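Local coordinates for uncharacterized protein ygiD (Escherichia coli, PDB 2PW6), which opens the aromatic ring of L-DOPA between carbons 4 and 5 in vitro, as a metal-dependent extradiol dioxygenase whose physiological substrate is unknown, at residues Ala203-Gln208 / Ile251-Glu256; Glu212-Val217 / Tyr240-Trp245. All blocks are in the same frame, centred on the assembly; numbering follows the deposited sequence.

Leaving helix 192-202, the chain enters the long loop that holds residues 203-208 and then 212-217, and passes through helix 225-228 into helix 236-243. Residues 240-245, at the end of that helix, pack back on 212-217 and close the inner loop, contact 2. The chain then runs on into strand 251-252, an outermost strand of the mixed eight-stranded sheet, where residues 251-256 meet 203-208 and close the outer loop, contact 1. The inner loop thus lies wholly within the outer one. The two also touch, since the rings of Trp207 and His214 meet, so that loop, helix and sheet edge form one continuous patch of packing.

Contact 1: Ala203-Gln208 / Ile251-Glu256; sequences ANLTWQ and ITIPVE
Thr206 and Ile251 bring the two backbones closest, 7.3 Å between their CA atoms, where the type I turn Asn204-Trp207 faces strand 251-252. The turn is closed by the bond from Trp207 N to Asn204 O, and Leu205 and Thr206 fill its two middle positions. Leu205 points its side chain at the strand: with CG anti to the carbonyl carbon (chi1 -66°) and the chain extended beyond it, CD1 reaches CD1 of Ile253 at 3.9 Å, the two side chains crossing at about a right angle. Nearer its backbone, CB of Leu205 lies 4.2 Å from CG2 of Ile251. The other branch of Ile251 goes to the turn itself, its CD1 resting 3.5 Å from the carbonyl O of Leu205 and 4.1 Å from CG2 of Thr206. A beta-branched residue suits this place, because one arm can lie against the Leu205 side chain while the other reaches the turn's backbone and the Thr206 methyl. Threonine likewise offers a methyl to the strand side while its hydroxyl takes another direction. Val268, on strand 268-270 next to the outermost strand, touches both Leu205 and Ile251. Methyl and methylene groups pack on one another and, for Ile251, on a carbonyl oxygen, without directional bonds between the segments; the turn is therefore held to the strand by shape and buried apolar surface, chiefly that of Leu205 and Ile251 in nearly equal share.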
ATOM      1  N   ALA A 203      -0.646 -15.955  25.724  1.00 55.02           N
ATOM      2  CA  ALA A 203      -0.779 -17.040  26.718  1.00 55.18           C
ATOM      3  C   ALA A 203      -0.820 -18.414  26.054  1.00 55.78           C
ATOM      4  O   ALA A 203      -0.880 -19.447  26.743  1.00 56.04           O
ATOM      5  CB  ALA A 203      -2.033 -16.845  27.579  1.00 55.17           C
ATOM      6  N   ASN A 204      -0.801 -18.441  24.721  1.00 55.60           N
ATOM      7  CA  ASN A 204      -0.999 -19.698  24.017  1.00 55.22           C
ATOM      8  C   ASN A 204       0.027 -19.999  22.956  1.00 54.76           C
ATOM      9  O   ASN A 204      -0.138 -20.932  22.190  1.00 55.05           O
ATOM     10  CB  ASN A 204      -2.398 -19.744  23.439  1.00 55.13           C
ATOM     11  CG  ASN A 204      -3.429 -19.991  24.490  1.00 56.22           C
ATOM     12  OD1 ASN A 204      -3.535 -21.099  25.017  1.00 54.85           O
ATOM     13  ND2 ASN A 204      -4.204 -18.954  24.817  1.00 57.01           N
ATOM     14  N   LEU A 205       1.096 -19.208  22.941  1.00 54.85           N
ATOM     15  CA  LEU A 205       2.206 -19.369  21.998  1.00 54.31           C
ATOM     16  C   LEU A 205       2.819 -20.751  22.112  1.00 54.31           C
ATOM     17  O   LEU A 205       3.125 -21.400  21.103  1.00 53.96           O
ATOM     18  CB  LEU A 205       3.265 -18.285  22.235  1.00 53.83           C
ATOM     19  CG  LEU A 205       2.791 -16.865  21.914  1.00 52.85           C
ATOM     20  CD1 LEU A 205       3.891 -15.814  22.143  1.00 51.76           C
ATOM     21  CD2 LEU A 205       2.233 -16.807  20.482  1.00 51.98           C
ATOM     22  N   THR A 206       2.935 -21.202  23.359  1.00 54.22           N
ATOM     23  CA  THR A 206       3.636 -22.426  23.714  1.00 54.26           C
ATOM     24  C   THR A 206       2.704 -23.632  23.829  1.00 54.21           C
ATOM     25  O   THR A 206       3.114 -24.677  24.328  1.00 54.81           O
ATOM     26  CB  THR A 206       4.409 -22.241  25.036  1.00 54.36           C
ATOM     27  OG1 THR A 206       3.489 -21.896  26.077  1.00 56.07           O
ATOM     28  CG2 THR A 206       5.440 -21.125  24.921  1.00 53.59           C
ATOM     29  N   TRP A 207       1.460 -23.493  23.377  1.00 54.05           N
ATOM     30  CA  TRP A 207       0.490 -24.588  23.431  1.00 54.88           C
ATOM     31  C   TRP A 207       0.920 -25.795  22.594  1.00 55.62           C
ATOM     32  O   TRP A 207       1.375 -25.647  21.455  1.00 56.23           O
ATOM     33  CB  TRP A 207      -0.890 -24.126  22.969  1.00 54.07           C
ATOM     34  CG  TRP A 207      -1.989 -25.131  23.221  1.00 54.18           C
ATOM     35  CD1 TRP A 207      -2.759 -25.223  24.350  1.00 54.16           C
ATOM     36  CD2 TRP A 207      -2.455 -26.183  22.334  1.00 54.06           C
ATOM     37  NE1 TRP A 207      -3.671 -26.250  24.220  1.00 54.18           N
ATOM     38  CE2 TRP A 207      -3.504 -26.857  23.001  1.00 53.53           C
ATOM     39  CE3 TRP A 207      -2.077 -26.623  21.048  1.00 54.25           C
ATOM     40  CZ2 TRP A 207      -4.193 -27.943  22.424  1.00 54.04           C
ATOM     41  CZ3 TRP A 207      -2.768 -27.702  20.470  1.00 53.08           C
ATOM     42  CH2 TRP A 207      -3.810 -28.344  21.161  1.00 54.20           C
ATOM     43  N   GLN A 208       0.770 -26.987  23.165  1.00 56.51           N
ATOM     44  CA  GLN A 208       1.147 -28.225  22.483  1.00 57.06           C
ATOM     45  C   GLN A 208      -0.015 -29.203  22.468  1.00 56.98           C
ATOM     46  O   GLN A 208      -0.736 -29.320  23.456  1.00 56.80           O
ATOM     47  CB  GLN A 208       2.341 -28.865  23.173  1.00 57.68           C
ATOM     48  CG  GLN A 208       3.531 -27.934  23.412  1.00 59.06           C
ATOM     49  CD  GLN A 208       4.840 -28.690  23.422  1.00 60.61           C
ATOM     50  OE1 GLN A 208       4.892 -29.859  23.047  1.00 60.63           O
ATOM     51  NE2 GLN A 208       5.908 -28.023  23.836  1.00 62.19           N
ATOM     52  N   ILE A 251      10.605 -19.834  22.825  1.00 60.38           N
ATOM     53  CA  ILE A 251       9.788 -18.849  22.116  1.00 60.05           C
ATOM     54  C   ILE A 251       9.949 -17.532  22.874  1.00 59.87           C
ATOM     55  O   ILE A 251       9.717 -17.466  24.075  1.00 59.22           O
ATOM     56  CB  ILE A 251       8.285 -19.245  22.054  1.00 60.02           C
ATOM     57  CG1 ILE A 251       8.083 -20.506  21.211  1.00 60.20           C
ATOM     58  CG2 ILE A 251       7.434 -18.091  21.506  1.00 59.62           C
ATOM     59  CD1 ILE A 251       6.620 -20.919  21.050  1.00 60.09           C
ATOM     60  N   THR A 252      10.348 -16.504  22.137  1.00 60.09           N
ATOM     61  CA  THR A 252      10.700 -15.180  22.635  1.00 60.31           C
ATOM     62  C   THR A 252       9.680 -14.166  22.110  1.00 59.99           C
ATOM     63  O   THR A 252       9.015 -14.409  21.093  1.00 59.27           O
ATOM     64  CB  THR A 252      12.086 -14.782  22.064  1.00 60.38           C
ATOM     65  OG1 THR A 252      13.046 -15.789  22.392  1.00 62.48           O
ATOM     66  CG2 THR A 252      12.570 -13.435  22.588  1.00 61.50           C
ATOM     67  N   ILE A 253       9.569 -13.036  22.820  1.00 59.71           N
ATOM     68  CA  ILE A 253       8.820 -11.866  22.367  1.00 59.11           C
ATOM     69  C   ILE A 253       9.770 -10.671  22.360  1.00 59.32           C
ATOM     70  O   ILE A 253       9.851  -9.951  23.343  1.00 59.27           O
ATOM     71  CB  ILE A 253       7.546 -11.597  23.228  1.00 58.97           C
ATOM     72  CG1 ILE A 253       6.506 -12.703  23.009  1.00 59.20           C
ATOM     73  CG2 ILE A 253       6.931 -10.230  22.906  1.00 57.10           C
ATOM     74  CD1 ILE A 253       5.516 -12.863  24.153  1.00 59.32           C
ATOM     75  N   PRO A 254      10.483 -10.460  21.230  1.00 59.71           N
ATOM     76  CA  PRO A 254      11.479  -9.398  21.041  1.00 59.79           C
ATOM     77  C   PRO A 254      10.933  -7.978  21.195  1.00 60.15           C
ATOM     78  O   PRO A 254      11.714  -7.053  21.443  1.00 59.93           O
ATOM     79  CB  PRO A 254      11.935  -9.603  19.593  1.00 59.58           C
ATOM     80  CG  PRO A 254      10.865 -10.355  18.960  1.00 59.03           C
ATOM     81  CD  PRO A 254      10.358 -11.274  20.010  1.00 59.45           C
ATOM     82  N   VAL A 255       9.617  -7.815  21.021  1.00 60.30           N
ATOM     83  CA  VAL A 255       8.965  -6.520  21.163  1.00 60.60           C
ATOM     84  C   VAL A 255       7.436  -6.680  21.128  1.00 60.74           C
ATOM     85  O   VAL A 255       6.927  -7.670  20.587  1.00 60.61           O
ATOM     86  CB  VAL A 255       9.514  -5.498  20.129  1.00 61.03           C
ATOM     87  CG1 VAL A 255       8.848  -5.660  18.760  1.00 62.18           C
ATOM     88  CG2 VAL A 255       9.427  -4.049  20.657  1.00 60.57           C
ATOM     89  N   GLU A 256       6.709  -5.803  21.789  1.00 60.57           N
ATOM     90  CA  GLU A 256       5.275  -5.943  21.851  1.00 60.74           C
ATOM     91  C   GLU A 256       4.721  -4.604  22.195  1.00 60.27           C
ATOM     92  O   GLU A 256       5.461  -3.714  22.511  1.00 60.69           O
ATOM     93  CB  GLU A 256       4.860  -6.973  22.872  1.00 60.48           C
ATOM     94  CG  GLU A 256       4.695  -6.411  24.254  1.00 62.28           C
ATOM     95  CD  GLU A 256       4.399  -7.457  25.275  1.00 62.36           C
ATOM     96  OE1 GLU A 256       3.223  -7.757  25.493  1.00 63.46           O
ATOM     97  OE2 GLU A 256       5.348  -7.983  25.861  1.00 65.10           O
TER

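Contact 2: Glu212-Val217 / Tyr240-Trp245; sequences EQHPLV and YVLGAW
Leu216 and Leu242 meet through their CD1 methyls, 3.5 Å apart, with the two side chains crossing at about a right angle. Only one methyl of each takes part, each leucine reaching out from its own backbone across a CA separation of 9.2 Å. Leu242 stands on helix 236-243, its CG anti to the carbonyl carbon (chi1 -77°), which carries the branched end out to the loop. The same CD1 comes within 4.3 Å of CE1 of His214, approaching the imidazole obliquely. That ring is steadied from its own segment: the backbone N of Leu216 donates to ND1 of His214 at 3.0 Å, nearly in the ring plane, with an N-H...acceptor angle of 149°. Histidine suits this place because one ring nitrogen can take a backbone N-H while its carbons lie against apolar neighbours. Trp207 and Phe153 also meet the ring, and Leu242 rests in addition on Ile270 of strand 268-270. Leucine fits both ends of the small buried contact, being long enough to bridge the gap and bringing no polar side-chain group into it. Since ND1 accepts this bond, the neutral ring would probably carry its proton on NE2; between these two segments the loop meets the helix by apolar packing, while Leu216 O is bonded to Tyr235 OH.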
ATOM      1  N   GLU A 212      -5.881 -29.111  15.399  1.00 61.57           N
ATOM      2  CA  GLU A 212      -7.313 -28.839  15.413  1.00 61.92           C
ATOM      3  C   GLU A 212      -7.832 -28.268  16.731  1.00 60.93           C
ATOM      4  O   GLU A 212      -8.858 -27.587  16.753  1.00 60.97           O
ATOM      5  CB  GLU A 212      -8.083 -30.126  15.087  1.00 62.54           C
ATOM      6  CG  GLU A 212      -7.849 -30.673  13.682  1.00 65.97           C
ATOM      7  CD  GLU A 212      -8.351 -29.741  12.571  1.00 69.69           C
ATOM      8  OE1 GLU A 212      -7.715 -28.684  12.342  1.00 70.45           O
ATOM      9  OE2 GLU A 212      -9.372 -30.083  11.917  1.00 71.10           O
ATOM     10  N   GLN A 213      -7.130 -28.563  17.818  1.00 59.86           N
ATOM     11  CA  GLN A 213      -7.493 -28.066  19.136  1.00 59.22           C
ATOM     12  C   GLN A 213      -6.585 -26.918  19.623  1.00 57.67           C
ATOM     13  O   GLN A 213      -6.677 -26.513  20.789  1.00 57.92           O
ATOM     14  CB  GLN A 213      -7.512 -29.206  20.188  1.00 59.89           C
ATOM     15  CG  GLN A 213      -7.868 -30.621  19.691  1.00 62.85           C
ATOM     16  CD  GLN A 213      -9.339 -30.800  19.273  1.00 67.24           C
ATOM     17  OE1 GLN A 213     -10.181 -29.918  19.480  1.00 67.65           O
ATOM     18  NE2 GLN A 213      -9.645 -31.962  18.677  1.00 69.03           N
ATOM     19  N   HIS A 214      -5.725 -26.380  18.756  1.00 55.96           N
ATOM     20  CA  HIS A 214      -4.846 -25.250  19.149  1.00 54.13           C
ATOM     21  C   HIS A 214      -5.675 -23.968  19.288  1.00 53.82           C
ATOM     22  O   HIS A 214      -6.370 -23.583  18.349  1.00 52.70           O
ATOM     23  CB  HIS A 214      -3.713 -25.051  18.128  1.00 53.85           C
ATOM     24  CG  HIS A 214      -2.527 -24.286  18.642  1.00 51.23           C
ATOM     25  ND1 HIS A 214      -2.626 -23.040  19.226  1.00 48.35           N
ATOM     26  CD2 HIS A 214      -1.204 -24.582  18.623  1.00 49.60           C
ATOM     27  CE1 HIS A 214      -1.423 -22.609  19.563  1.00 46.60           C
ATOM     28  NE2 HIS A 214      -0.540 -23.527  19.211  1.00 48.49           N
ATOM     29  N   PRO A 215      -5.621 -23.318  20.477  1.00 53.99           N
ATOM     30  CA  PRO A 215      -6.287 -22.035  20.747  1.00 53.71           C
ATOM     31  C   PRO A 215      -5.971 -20.954  19.714  1.00 52.76           C
ATOM     32  O   PRO A 215      -6.861 -20.207  19.314  1.00 52.74           O
ATOM     33  CB  PRO A 215      -5.706 -21.628  22.110  1.00 53.72           C
ATOM     34  CG  PRO A 215      -5.443 -22.899  22.776  1.00 53.82           C
ATOM     35  CD  PRO A 215      -4.914 -23.796  21.682  1.00 54.09           C
ATOM     36  N   LEU A 216      -4.721 -20.895  19.271  1.00 51.92           N
ATOM     37  CA  LEU A 216      -4.315 -19.899  18.286  1.00 50.90           C
ATOM     38  C   LEU A 216      -4.726 -20.273  16.871  1.00 50.53           C
ATOM     39  O   LEU A 216      -4.797 -19.420  15.989  1.00 50.57           O
ATOM     40  CB  LEU A 216      -2.826 -19.620  18.391  1.00 50.89           C
ATOM     41  CG  LEU A 216      -2.392 -19.039  19.737  1.00 50.02           C
ATOM     42  CD1 LEU A 216      -0.984 -18.455  19.633  1.00 49.23           C
ATOM     43  CD2 LEU A 216      -3.353 -17.961  20.236  1.00 48.93           C
ATOM     44  N   VAL A 217      -5.032 -21.548  16.667  1.00 49.94           N
ATOM     45  CA  VAL A 217      -5.591 -22.003  15.403  1.00 49.37           C
ATOM     46  C   VAL A 217      -7.089 -21.736  15.403  1.00 49.69           C
ATOM     47  O   VAL A 217      -7.647 -21.333  14.395  1.00 48.71           O
ATOM     48  CB  VAL A 217      -5.292 -23.509  15.151  1.00 49.04           C
ATOM     49  CG1 VAL A 217      -6.239 -24.110  14.105  1.00 47.45           C
ATOM     50  CG2 VAL A 217      -3.836 -23.683  14.757  1.00 48.57           C
ATOM     51  N   TYR A 240       2.307 -19.483  10.456  1.00 42.23           N
ATOM     52  CA  TYR A 240       3.454 -19.938   9.673  1.00 43.48           C
ATOM     53  C   TYR A 240       4.662 -20.076  10.588  1.00 44.80           C
ATOM     54  O   TYR A 240       5.363 -21.091  10.548  1.00 45.83           O
ATOM     55  CB  TYR A 240       3.733 -18.993   8.486  1.00 42.32           C
ATOM     56  CG  TYR A 240       2.735 -19.172   7.365  1.00 41.88           C
ATOM     57  CD1 TYR A 240       1.423 -18.686   7.477  1.00 40.83           C
ATOM     58  CD2 TYR A 240       3.095 -19.857   6.185  1.00 42.92           C
ATOM     59  CE1 TYR A 240       0.486 -18.864   6.430  1.00 39.65           C
ATOM     60  CE2 TYR A 240       2.171 -20.038   5.139  1.00 42.20           C
ATOM     61  CZ  TYR A 240       0.869 -19.543   5.268  1.00 40.96           C
ATOM     62  OH  TYR A 240      -0.026 -19.753   4.231  1.00 39.55           O
ATOM     63  N   VAL A 241       4.875 -19.078  11.444  1.00 45.76           N
ATOM     64  CA  VAL A 241       5.957 -19.104  12.431  1.00 45.91           C
ATOM     65  C   VAL A 241       5.692 -20.157  13.506  1.00 45.93           C
ATOM     66  O   VAL A 241       6.548 -21.007  13.762  1.00 46.60           O
ATOM     67  CB  VAL A 241       6.170 -17.716  13.063  1.00 46.31           C
ATOM     68  CG1 VAL A 241       7.114 -17.806  14.240  1.00 47.06           C
ATOM     69  CG2 VAL A 241       6.671 -16.718  12.014  1.00 46.69           C
ATOM     70  N   LEU A 242       4.511 -20.140  14.126  1.00 45.73           N
ATOM     71  CA  LEU A 242       4.216 -21.147  15.161  1.00 45.41           C
ATOM     72  C   LEU A 242       4.253 -22.579  14.655  1.00 45.12           C
ATOM     73  O   LEU A 242       4.674 -23.483  15.383  1.00 45.75           O
ATOM     74  CB  LEU A 242       2.874 -20.904  15.847  1.00 45.04           C
ATOM     75  CG  LEU A 242       2.708 -19.820  16.907  1.00 46.26           C
ATOM     76  CD1 LEU A 242       1.364 -20.073  17.584  1.00 45.88           C
ATOM     77  CD2 LEU A 242       3.870 -19.762  17.927  1.00 43.62           C
ATOM     78  N   GLY A 243       3.785 -22.801  13.431  1.00 45.43           N
ATOM     79  CA  GLY A 243       3.870 -24.131  12.793  1.00 45.98           C
ATOM     80  C   GLY A 243       5.296 -24.694  12.808  1.00 46.32           C
ATOM     81  O   GLY A 243       5.478 -25.897  12.901  1.00 46.43           O
ATOM     82  N   ALA A 244       6.285 -23.802  12.757  1.00 47.39           N
ATOM     83  CA  ALA A 244       7.714 -24.123  12.700  1.00 49.26           C
ATOM     84  C   ALA A 244       8.403 -24.407  14.043  1.00 50.45           C
ATOM     85  O   ALA A 244       9.605 -24.739  14.075  1.00 50.15           O
ATOM     86  CB  ALA A 244       8.468 -23.002  11.946  1.00 48.86           C
ATOM     87  N   TRP A 245       7.658 -24.265  15.142  1.00 52.11           N
ATOM     88  CA  TRP A 245       8.184 -24.546  16.497  1.00 53.47           C
ATOM     89  C   TRP A 245       8.258 -26.052  16.754  1.00 54.11           C
ATOM     90  O   TRP A 245       7.289 -26.775  16.495  1.00 54.09           O
ATOM     91  CB  TRP A 245       7.278 -23.887  17.543  1.00 53.94           C
ATOM     92  CG  TRP A 245       7.776 -23.921  18.968  1.00 53.72           C
ATOM     93  CD1 TRP A 245       9.024 -23.578  19.418  1.00 53.66           C
ATOM     94  CD2 TRP A 245       7.012 -24.274  20.128  1.00 53.82           C
ATOM     95  NE1 TRP A 245       9.089 -23.718  20.779  1.00 54.09           N
ATOM     96  CE2 TRP A 245       7.870 -24.150  21.244  1.00 54.83           C
ATOM     97  CE3 TRP A 245       5.686 -24.694  20.332  1.00 52.41           C
ATOM     98  CZ2 TRP A 245       7.440 -24.426  22.563  1.00 54.89           C
ATOM     99  CZ3 TRP A 245       5.260 -24.984  21.640  1.00 54.02           C
ATOM    100  CH2 TRP A 245       6.138 -24.840  22.739  1.00 53.86           C
TER